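Local coordinates for protein aminotransferase (PDB 4GRX) that probably transfers amino groups between amines and carbonyl compounds as a pyridoxal-phosphate-dependent class III omega-aminotransferase, at residues T42-H47 against V54-R59; G79-A84 against A301-M306; D219-E224 against R259-P264. All blocks are in the same frame, centred on the assembly; numbering follows the deposited sequence.

Contact 1: T42-H47 against V54-R59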
loop_
_atom_site.group_PDB
_atom_site.type_symbol
_atom_site.label_atom_id
_atom_site.label_comp_id
_atom_site.label_asym_id
_atom_site.label_seq_id
_atom_site.Cartn_x
_atom_site.Cartn_y
_atom_site.Cartn_z
ATOM N N THR A 42 -6.483 7.148 -24.218
ATOM C CA THR A 42 -5.582 7.302 -23.108
ATOM C C THR A 42 -4.393 8.085 -23.626
ATOM O O THR A 42 -3.917 7.826 -24.717
ATOM C CB THR A 42 -5.099 5.930 -22.639
ATOM O OG1 THR A 42 -6.226 5.108 -22.324
ATOM C CG2 THR A 42 -4.197 6.060 -21.435
ATOM N N VAL A 43 -3.939 9.063 -22.854
ATOM C CA VAL A 43 -2.733 9.810 -23.172
ATOM C C VAL A 43 -1.578 9.059 -22.522
ATOM O O VAL A 43 -1.531 8.921 -21.286
ATOM C CB VAL A 43 -2.810 11.254 -22.629
ATOM C CG1 VAL A 43 -1.508 12.000 -22.883
ATOM C CG2 VAL A 43 -4.008 11.986 -23.232
ATOM N N VAL A 44 -0.661 8.566 -23.356
ATOM C CA VAL A 44 0.436 7.701 -22.916
ATOM C C VAL A 44 1.721 8.518 -22.831
ATOM O O VAL A 44 2.214 8.977 -23.837
ATOM C CB VAL A 44 0.593 6.504 -23.875
ATOM C CG1 VAL A 44 1.577 5.481 -23.332
ATOM C CG2 VAL A 44 -0.768 5.855 -24.123
ATOM N N VAL A 45 2.246 8.698 -21.625
ATOM C CA VAL A 45 3.352 9.626 -21.355
ATOM C C VAL A 45 4.712 8.912 -21.340
ATOM O O VAL A 45 4.884 7.863 -20.711
ATOM C CB VAL A 45 3.127 10.368 -20.015
ATOM C CG1 VAL A 45 4.292 11.300 -19.695
ATOM C CG2 VAL A 45 1.839 11.163 -20.078
ATOM N N THR A 46 5.686 9.477 -22.036
ATOM C CA THR A 46 6.974 8.816 -22.125
ATOM C C THR A 46 8.042 9.405 -21.222
ATOM O O THR A 46 8.899 8.666 -20.747
ATOM C CB THR A 46 7.501 8.756 -23.573
ATOM O OG1 THR A 46 7.598 10.080 -24.085
ATOM C CG2 THR A 46 6.567 7.955 -24.441
ATOM N N HIS A 47 7.996 10.719 -21.002
ATOM C CA HIS A 47 8.981 11.434 -20.173
ATOM C C HIS A 47 8.513 12.816 -19.875
ATOM O O HIS A 47 7.391 13.177 -20.218
ATOM C CB HIS A 47 10.318 11.524 -20.881
ATOM C CG HIS A 47 10.262 12.287 -22.170
ATOM N ND1 HIS A 47 9.808 11.740 -23.313
ATOM C CD2 HIS A 47 10.607 13.596 -22.471
ATOM C CE1 HIS A 47 9.867 12.650 -24.303
ATOM N NE2 HIS A 47 10.359 13.787 -23.788
ATOM N N VAL A 54 5.407 14.897 -21.774
ATOM C CA VAL A 54 5.419 14.739 -23.234
ATOM C C VAL A 54 4.878 13.352 -23.553
ATOM O O VAL A 54 5.389 12.362 -23.021
ATOM C CB VAL A 54 6.863 14.845 -23.794
ATOM C CG1 VAL A 54 6.911 14.587 -25.291
ATOM C CG2 VAL A 54 7.464 16.197 -23.462
ATOM N N ASP A 55 3.859 13.271 -24.412
ATOM C CA ASP A 55 3.286 11.963 -24.770
ATOM C C ASP A 55 3.950 11.289 -25.976
ATOM O O ASP A 55 4.933 11.788 -26.531
ATOM C CB ASP A 55 1.750 12.009 -24.896
ATOM C CG ASP A 55 1.257 12.815 -26.095
ATOM O OD1 ASP A 55 2.044 13.071 -27.030
ATOM O OD2 ASP A 55 0.056 13.175 -26.108
ATOM N N VAL A 56 3.397 10.149 -26.366
ATOM C CA VAL A 56 3.960 9.330 -27.423
ATOM C C VAL A 56 3.819 9.929 -28.819
ATOM O O VAL A 56 4.521 9.513 -29.748
ATOM C CB VAL A 56 3.309 7.949 -27.433
ATOM C CG1 VAL A 56 3.882 7.091 -26.303
ATOM C CG2 VAL A 56 1.791 8.078 -27.351
ATOM N N HIS A 57 2.905 10.884 -28.973
ATOM C CA HIS A 57 2.766 11.579 -30.240
ATOM C C HIS A 57 3.607 12.821 -30.266
ATOM O O HIS A 57 3.532 13.610 -31.207
ATOM C CB HIS A 57 1.300 11.899 -30.514
ATOM C CG HIS A 57 0.408 10.678 -30.532
ATOM N ND1 HIS A 57 0.526 9.699 -31.464
ATOM C CD2 HIS A 57 -0.645 10.301 -29.692
ATOM C CE1 HIS A 57 -0.394 8.749 -31.230
ATOM N NE2 HIS A 57 -1.111 9.120 -30.139
ATOM N N GLY A 58 4.424 12.998 -29.231
ATOM C CA GLY A 58 5.246 14.194 -29.083
ATOM C C GLY A 58 4.523 15.425 -28.554
ATOM O O GLY A 58 5.117 16.514 -28.484
ATOM N N ARG A 59 3.251 15.279 -28.179
ATOM C CA ARG A 59 2.482 16.408 -27.666
ATOM C C ARG A 59 2.895 16.720 -26.230
ATOM O O ARG A 59 2.998 15.828 -25.400
ATOM C CB ARG A 59 0.975 16.156 -27.785
ATOM C CG ARG A 59 0.153 17.431 -27.960
ATOM C CD ARG A 59 -1.351 17.177 -27.911
ATOM N NE ARG A 59 -1.869 16.611 -29.163
ATOM C CZ ARG A 59 -2.118 15.316 -29.389
ATOM N NH1 ARG A 59 -1.906 14.387 -28.448
ATOM N NH2 ARG A 59 -2.592 14.949 -30.578
#

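Contact 2: G79-A84 against A301-M306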
loop_
_atom_site.group_PDB
_atom_site.type_symbol
_atom_site.label_atom_id
_atom_site.label_comp_id
_atom_site.label_asym_id
_atom_site.label_seq_id
_atom_site.Cartn_x
_atom_site.Cartn_y
_atom_site.Cartn_z
ATOM N N GLY A 79 19.330 15.878 -9.619
ATOM C CA GLY A 79 19.837 15.486 -8.310
ATOM C C GLY A 79 19.107 14.272 -7.787
ATOM O O GLY A 79 19.726 13.324 -7.307
ATOM N N LEU A 80 17.781 14.301 -7.894
ATOM C CA LEU A 80 16.955 13.172 -7.506
ATOM C C LEU A 80 17.168 11.935 -8.387
ATOM O O LEU A 80 17.176 10.808 -7.877
ATOM C CB LEU A 80 15.488 13.578 -7.477
ATOM C CG LEU A 80 15.064 14.356 -6.227
ATOM C CD1 LEU A 80 13.816 15.183 -6.487
ATOM C CD2 LEU A 80 14.854 13.435 -5.037
ATOM N N ILE A 81 17.342 12.131 -9.696
ATOM C CA ILE A 81 17.608 11.001 -10.582
ATOM C C ILE A 81 18.908 10.338 -10.146
ATOM O O ILE A 81 18.978 9.117 -9.979
ATOM C CB ILE A 81 17.652 11.419 -12.075
ATOM C CG1 ILE A 81 16.234 11.632 -12.611
ATOM C CG2 ILE A 81 18.399 10.392 -12.936
ATOM C CD1 ILE A 81 16.188 12.334 -13.950
ATOM N N GLU A 82 19.921 11.169 -9.923
ATOM C CA GLU A 82 21.254 10.707 -9.570
ATOM C C GLU A 82 21.269 10.011 -8.206
ATOM O O GLU A 82 21.978 9.018 -8.032
ATOM C CB GLU A 82 22.253 11.874 -9.630
ATOM C CG GLU A 82 23.515 11.595 -10.434
ATOM C CD GLU A 82 23.256 11.023 -11.837
ATOM O OE1 GLU A 82 22.464 11.597 -12.633
ATOM O OE2 GLU A 82 23.886 9.985 -12.158
ATOM N N ALA A 83 20.470 10.518 -7.265
ATOM C CA ALA A 83 20.317 9.897 -5.935
ATOM C C ALA A 83 19.704 8.492 -5.965
ATOM O O ALA A 83 20.172 7.588 -5.272
ATOM C CB ALA A 83 19.536 10.802 -4.989
ATOM N N ALA A 84 18.675 8.318 -6.783
ATOM C CA ALA A 84 18.007 7.032 -6.914
ATOM C C ALA A 84 18.951 5.990 -7.497
ATOM O O ALA A 84 19.060 4.879 -6.977
ATOM C CB ALA A 84 16.764 7.168 -7.782
ATOM N N ALA A 301 9.130 13.034 -3.531
ATOM C CA ALA A 301 8.855 13.784 -4.757
ATOM C C ALA A 301 8.317 12.877 -5.877
ATOM O O ALA A 301 8.661 13.042 -7.050
ATOM C CB ALA A 301 10.097 14.559 -5.209
ATOM N N GLY A 302 7.476 11.914 -5.498
ATOM C CA GLY A 302 6.925 10.932 -6.440
ATOM C C GLY A 302 7.911 10.026 -7.161
ATOM O O GLY A 302 7.557 9.416 -8.157
ATOM N N PHE A 303 9.145 9.928 -6.668
ATOM C CA PHE A 303 10.171 9.076 -7.295
ATOM C C PHE A 303 10.095 7.603 -6.845
ATOM O O PHE A 303 10.732 6.719 -7.453
ATOM C CB PHE A 303 11.590 9.627 -7.031
ATOM C CG PHE A 303 12.102 10.613 -8.073
ATOM C CD1 PHE A 303 11.369 11.738 -8.434
ATOM C CD2 PHE A 303 13.366 10.437 -8.647
ATOM C CE1 PHE A 303 11.871 12.644 -9.366
ATOM C CE2 PHE A 303 13.874 11.342 -9.572
ATOM C CZ PHE A 303 13.128 12.447 -9.932
ATOM N N PHE A 304 9.318 7.344 -5.792
ATOM C CA PHE A 304 9.262 6.024 -5.162
ATOM C C PHE A 304 8.105 5.961 -4.161
ATOM O O PHE A 304 7.892 6.924 -3.412
ATOM C CB PHE A 304 10.586 5.767 -4.427
ATOM C CG PHE A 304 10.803 4.337 -4.022
ATOM C CD1 PHE A 304 11.531 3.485 -4.827
ATOM C CD2 PHE A 304 10.289 3.846 -2.819
ATOM C CE1 PHE A 304 11.746 2.172 -4.449
ATOM C CE2 PHE A 304 10.509 2.535 -2.440
ATOM C CZ PHE A 304 11.243 1.699 -3.253
ATOM N N PRO A 305 7.365 4.832 -4.123
ATOM C CA PRO A 305 6.224 4.673 -3.199
ATOM C C PRO A 305 6.626 4.595 -1.715
ATOM O O PRO A 305 7.207 3.613 -1.269
ATOM C CB PRO A 305 5.569 3.351 -3.653
ATOM C CG PRO A 305 6.187 3.022 -4.963
ATOM C CD PRO A 305 7.556 3.634 -4.950
ATOM N N MET A 306 6.296 5.624 -0.950
ATOM C CA MET A 306 6.694 5.675 0.442
ATOM C C MET A 306 5.612 6.320 1.277
ATOM O O MET A 306 5.006 7.311 0.864
ATOM C CB MET A 306 7.955 6.511 0.575
ATOM C CG MET A 306 8.723 6.318 1.867
ATOM S SD MET A 306 10.015 5.074 1.679
ATOM C CE MET A 306 11.051 5.596 3.031
#

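Contact 3: D219-E224 against R259-P264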
loop_
_atom_site.group_PDB
_atom_site.type_symbol
_atom_site.label_atom_id
_atom_site.label_comp_id
_atom_site.label_asym_id
_atom_site.label_seq_id
_atom_site.Cartn_x
_atom_site.Cartn_y
_atom_site.Cartn_z
ATOM N N ASP A 219 -20.842 17.829 20.913
ATOM C CA ASP A 219 -22.101 17.110 20.822
ATOM C C ASP A 219 -21.875 15.673 20.352
ATOM O O ASP A 219 -22.455 14.728 20.904
ATOM C CB ASP A 219 -23.060 17.832 19.877
ATOM C CG ASP A 219 -23.648 19.119 20.476
ATOM O OD1 ASP A 219 -23.463 19.440 21.676
ATOM O OD2 ASP A 219 -24.335 19.823 19.723
ATOM N N THR A 220 -21.024 15.502 19.351
ATOM C CA THR A 220 -20.699 14.173 18.866
ATOM C C THR A 220 -20.053 13.343 19.980
ATOM O O THR A 220 -20.414 12.180 20.194
ATOM C CB THR A 220 -19.769 14.251 17.652
ATOM O OG1 THR A 220 -20.409 15.035 16.651
ATOM C CG2 THR A 220 -19.479 12.864 17.084
ATOM N N ILE A 221 -19.121 13.960 20.702
ATOM C CA ILE A 221 -18.443 13.286 21.795
ATOM C C ILE A 221 -19.431 12.887 22.898
ATOM O O ILE A 221 -19.308 11.793 23.450
ATOM C CB ILE A 221 -17.249 14.101 22.352
ATOM C CG1 ILE A 221 -16.126 14.151 21.317
ATOM C CG2 ILE A 221 -16.715 13.460 23.626
ATOM C CD1 ILE A 221 -15.062 15.177 21.622
ATOM N N THR A 222 -20.393 13.767 23.205
ATOM C CA THR A 222 -21.474 13.483 24.160
ATOM C C THR A 222 -22.383 12.350 23.663
ATOM O O THR A 222 -22.805 11.507 24.438
ATOM C CB THR A 222 -22.312 14.760 24.435
ATOM O OG1 THR A 222 -21.469 15.770 24.994
ATOM C CG2 THR A 222 -23.452 14.500 25.398
ATOM N N ARG A 223 -22.668 12.347 22.364
ATOM C CA ARG A 223 -23.575 11.389 21.726
ATOM C C ARG A 223 -22.960 9.982 21.757
ATOM O O ARG A 223 -23.620 9.003 22.100
ATOM C CB ARG A 223 -23.819 11.854 20.272
ATOM C CG ARG A 223 -25.028 11.300 19.533
ATOM C CD ARG A 223 -25.028 11.711 18.060
ATOM N NE ARG A 223 -24.074 10.915 17.273
ATOM C CZ ARG A 223 -23.265 11.394 16.315
ATOM N NH1 ARG A 223 -23.272 12.683 16.001
ATOM N NH2 ARG A 223 -22.428 10.578 15.683
ATOM N N GLU A 224 -21.676 9.904 21.437
ATOM C CA GLU A 224 -20.994 8.630 21.274
ATOM C C GLU A 224 -20.351 8.164 22.579
ATOM O O GLU A 224 -20.331 6.967 22.880
ATOM C CB GLU A 224 -19.929 8.745 20.165
ATOM C CG GLU A 224 -20.473 9.174 18.811
ATOM C CD GLU A 224 -21.417 8.142 18.179
ATOM O OE1 GLU A 224 -21.169 6.923 18.342
ATOM O OE2 GLU A 224 -22.411 8.533 17.511
ATOM N N ARG A 259 -8.104 17.209 23.500
ATOM C CA ARG A 259 -7.268 16.976 24.693
ATOM C C ARG A 259 -8.132 16.656 25.920
ATOM O O ARG A 259 -7.895 15.665 26.607
ATOM C CB ARG A 259 -6.292 18.142 24.956
ATOM C CG ARG A 259 -5.181 18.235 23.909
ATOM C CD ARG A 259 -4.000 19.117 24.319
ATOM N NE ARG A 259 -4.195 20.552 24.018
ATOM C CZ ARG A 259 -3.802 21.168 22.898
ATOM N NH1 ARG A 259 -3.182 20.496 21.924
ATOM N NH2 ARG A 259 -4.040 22.468 22.754
ATOM N N LYS A 260 -9.151 17.479 26.164
ATOM C CA LYS A 260 -10.111 17.257 27.252
ATOM C C LYS A 260 -10.687 15.832 27.292
ATOM O O LYS A 260 -10.749 15.236 28.352
ATOM C CB LYS A 260 -11.241 18.287 27.182
ATOM C CG LYS A 260 -12.233 18.232 28.329
ATOM C CD LYS A 260 -13.424 19.134 28.041
ATOM C CE LYS A 260 -14.553 18.932 29.039
ATOM N NZ LYS A 260 -15.584 20.001 28.898
ATOM N N TYR A 261 -11.084 15.282 26.148
ATOM C CA TYR A 261 -11.703 13.962 26.138
ATOM C C TYR A 261 -10.764 12.797 25.817
ATOM O O TYR A 261 -11.221 11.695 25.567
ATOM C CB TYR A 261 -12.920 13.955 25.211
ATOM C CG TYR A 261 -14.012 14.926 25.624
ATOM C CD1 TYR A 261 -14.923 14.606 26.639
ATOM C CD2 TYR A 261 -14.129 16.163 25.002
ATOM C CE1 TYR A 261 -15.918 15.492 27.015
ATOM C CE2 TYR A 261 -15.108 17.060 25.373
ATOM C CZ TYR A 261 -15.997 16.723 26.375
ATOM O OH TYR A 261 -16.966 17.630 26.715
ATOM N N ASP A 262 -9.459 13.032 25.841
ATOM C CA ASP A 262 -8.474 11.989 25.540
ATOM C C ASP A 262 -8.729 11.312 24.181
ATOM O O ASP A 262 -8.841 10.079 24.094
ATOM C CB ASP A 262 -8.427 10.911 26.638
ATOM C CG ASP A 262 -8.093 11.462 28.019
ATOM O OD1 ASP A 262 -7.336 12.458 28.144
ATOM O OD2 ASP A 262 -8.590 10.856 28.997
ATOM N N ILE A 263 -8.807 12.129 23.131
ATOM C CA ILE A 263 -8.919 11.661 21.750
ATOM C C ILE A 263 -7.688 12.110 20.948
ATOM O O ILE A 263 -7.551 13.292 20.625
ATOM C CB ILE A 263 -10.212 12.183 21.082
ATOM C CG1 ILE A 263 -11.427 11.689 21.875
ATOM C CG2 ILE A 263 -10.276 11.781 19.606
ATOM C CD1 ILE A 263 -12.757 12.252 21.418
ATOM N N PRO A 264 -6.790 11.161 20.625
ATOM C CA PRO A 264 -5.614 11.424 19.808
ATOM C C PRO A 264 -5.931 12.221 18.541
ATOM O O PRO A 264 -6.915 11.937 17.840
ATOM C CB PRO A 264 -5.136 10.022 19.455
ATOM C CG PRO A 264 -5.491 9.225 20.673
ATOM C CD PRO A 264 -6.840 9.752 21.070
#

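Contact 1: T42-H47 against V54-R59
V45 and D55, H47 and V54 pair across an antiparallel beta hairpin, strands 43-49 and 52-55, at the edge, within this chain, of a small mixed sheet. The register slips by one residue between the two pairs, a beta bulge at T46. V45 and D55 are a non-hydrogen-bonded pair whose side chains diverge, whereas H47 and V54 form a hydrogen-bonded one. T46 N donates a hydrogen bond to V54 O at 3.1 Å, with an N-H...O angle of 166°. V54 N returns a bond to H47 O, also 3.1 Å long. Farther along, V56 N reaches V44 O only weakly, as the second strand bends into a type I turn from D55 to G58.

The turn is tied down by D55. R59 N comes to D55 OD1 at 2.8 Å from above the carboxylate plane, and H57 N adds a weak bond to the same oxygen. D55 OD2 is held by Y61 OH and forms a salt bridge with R59 NH1.

On one flank V56 lays CG1 against T46 CG2 and sets CG2 against V44 CB, 4.0 Å away; W19 of helix 19-26 touches both V44 and V56. V43 to V45 also pair in a parallel ladder with a strand of the second subunit, so the sheet continues across the dimer interface. With CG wedged between backbone N and carbonyl carbon (chi1 62°), the H47 ring turns a face to V54, whose CB sits 3.9 Å from the ring centroid in a CH-pi contact; H47 ND1 shares a 2.9 Å hydrogen bond with T46 OG1.

Contact 2: G79-A84 against A301-M306
The F303 ring receives L80 CB over one face, toward the rim, while I81 CA and A301 O lie at its edge in the ring plane. This is apolar packing of helix 78-90 against the loop between strands 292-295 and 307-311 in a class III aminotransferase; the same loop carries K297, the lysine that holds pyridoxal phosphate, four residues before A301.

L80 CB is 3.8 Å from the ring centroid and 28° off the ring normal, a CH-pi contact made by the base of the leucine. Its closest ring atom is F303 CE2, at 3.5 Å. The other end of the same side chain goes elsewhere: with CG anti to the carbonyl carbon (chi1 -79°), L80 sends CD1 to A301 CB, 4.0 Å away. F303 is thus met by the root of L80 and A301 by its tip.

An alanine in place of F303 is likely to open a gap beside L80 and I81, with L80 CB losing the ring face it rests on. I344 of helix 339-354 and P92 of the second subunit also touch F303, which places the ring at the dimer interface. Its backbone is used there too, since F303 O accepts a hydrogen bond from Y88 OH of the second subunit. On the helix side, I81 crosses the ring obliquely, and I81 CG1, its methylene, lies 3.9 Å from F303 CE2.

Contact 3: D219-E224 against R259-P264
Apolar packing carries this contact: I221, near the end of helix 206-224, is met by Y261 and I263 from the turn that follows helix 250-260. The isoleucine splits its work between two branches. CG2 lies over a face of the Y261 ring in a CH-pi contact, 3.8 Å from the centroid and only 17° off the normal. CD1 reaches on to Y261 CD2 at 3.6 Å and to I263 CD1 at 3.7 Å, the two isoleucines meeting tip to tip. This division follows from chi1 of -69°, which puts CG2 anti to the backbone N and CG1 anti to the carbonyl carbon. K260 CG lies more loosely, toward the rim, above the opposite face of the tyrosine ring.

Backbone hydrogen bonds shape the turn that presents Y261 and I263. It is a Schellman motif, in which D262, with positive phi, is the C-prime residue; D262 N returns to R259 O at 3.2 Å and I263 N to L258 O.

Polar side chains work around the apolar patch. Y261 OH bonds E218 OE2, tying the rim of the ring back to helix 206-224. On the far side of that helix, R223 grips E224 side-on, with NE at 2.9 Å and NH2 at 2.7 Å from the single atom E224 OE2; NE comes to its anti lone pair. E224 OE1 makes a salt bridge with K154, so both carboxylate oxygens are engaged.

In the fold, helix 250-260 is the crossover of a beta-alpha-beta unit between the neighbouring parallel strands 229-234 and 265-268 of the large mixed sheet. I221 also touches I257 on this helix, and I263 rests on I229, where strand 229-234 begins.

Contacts 1 and 2 both touch the second subunit; their centres are about 21 Å apart and their nearest atoms about 9 Å, so they do not touch. Contact 3 lies across the chain's centre from both, about 51 Å from contact 1 and about 41 Å from contact 2 between centres, and no other chain of the assembly reaches it. Along the sequence, contact 1 is complete before contact 2 starts, and both segments of contact 3 fall between 79-84 and 301-306. Contact 2 is the one tied by sequence to the active site: 301-306 begins four residues after K297, which lines the delta-amino valeric acid pocket with F31, Y162, Y177 and L429.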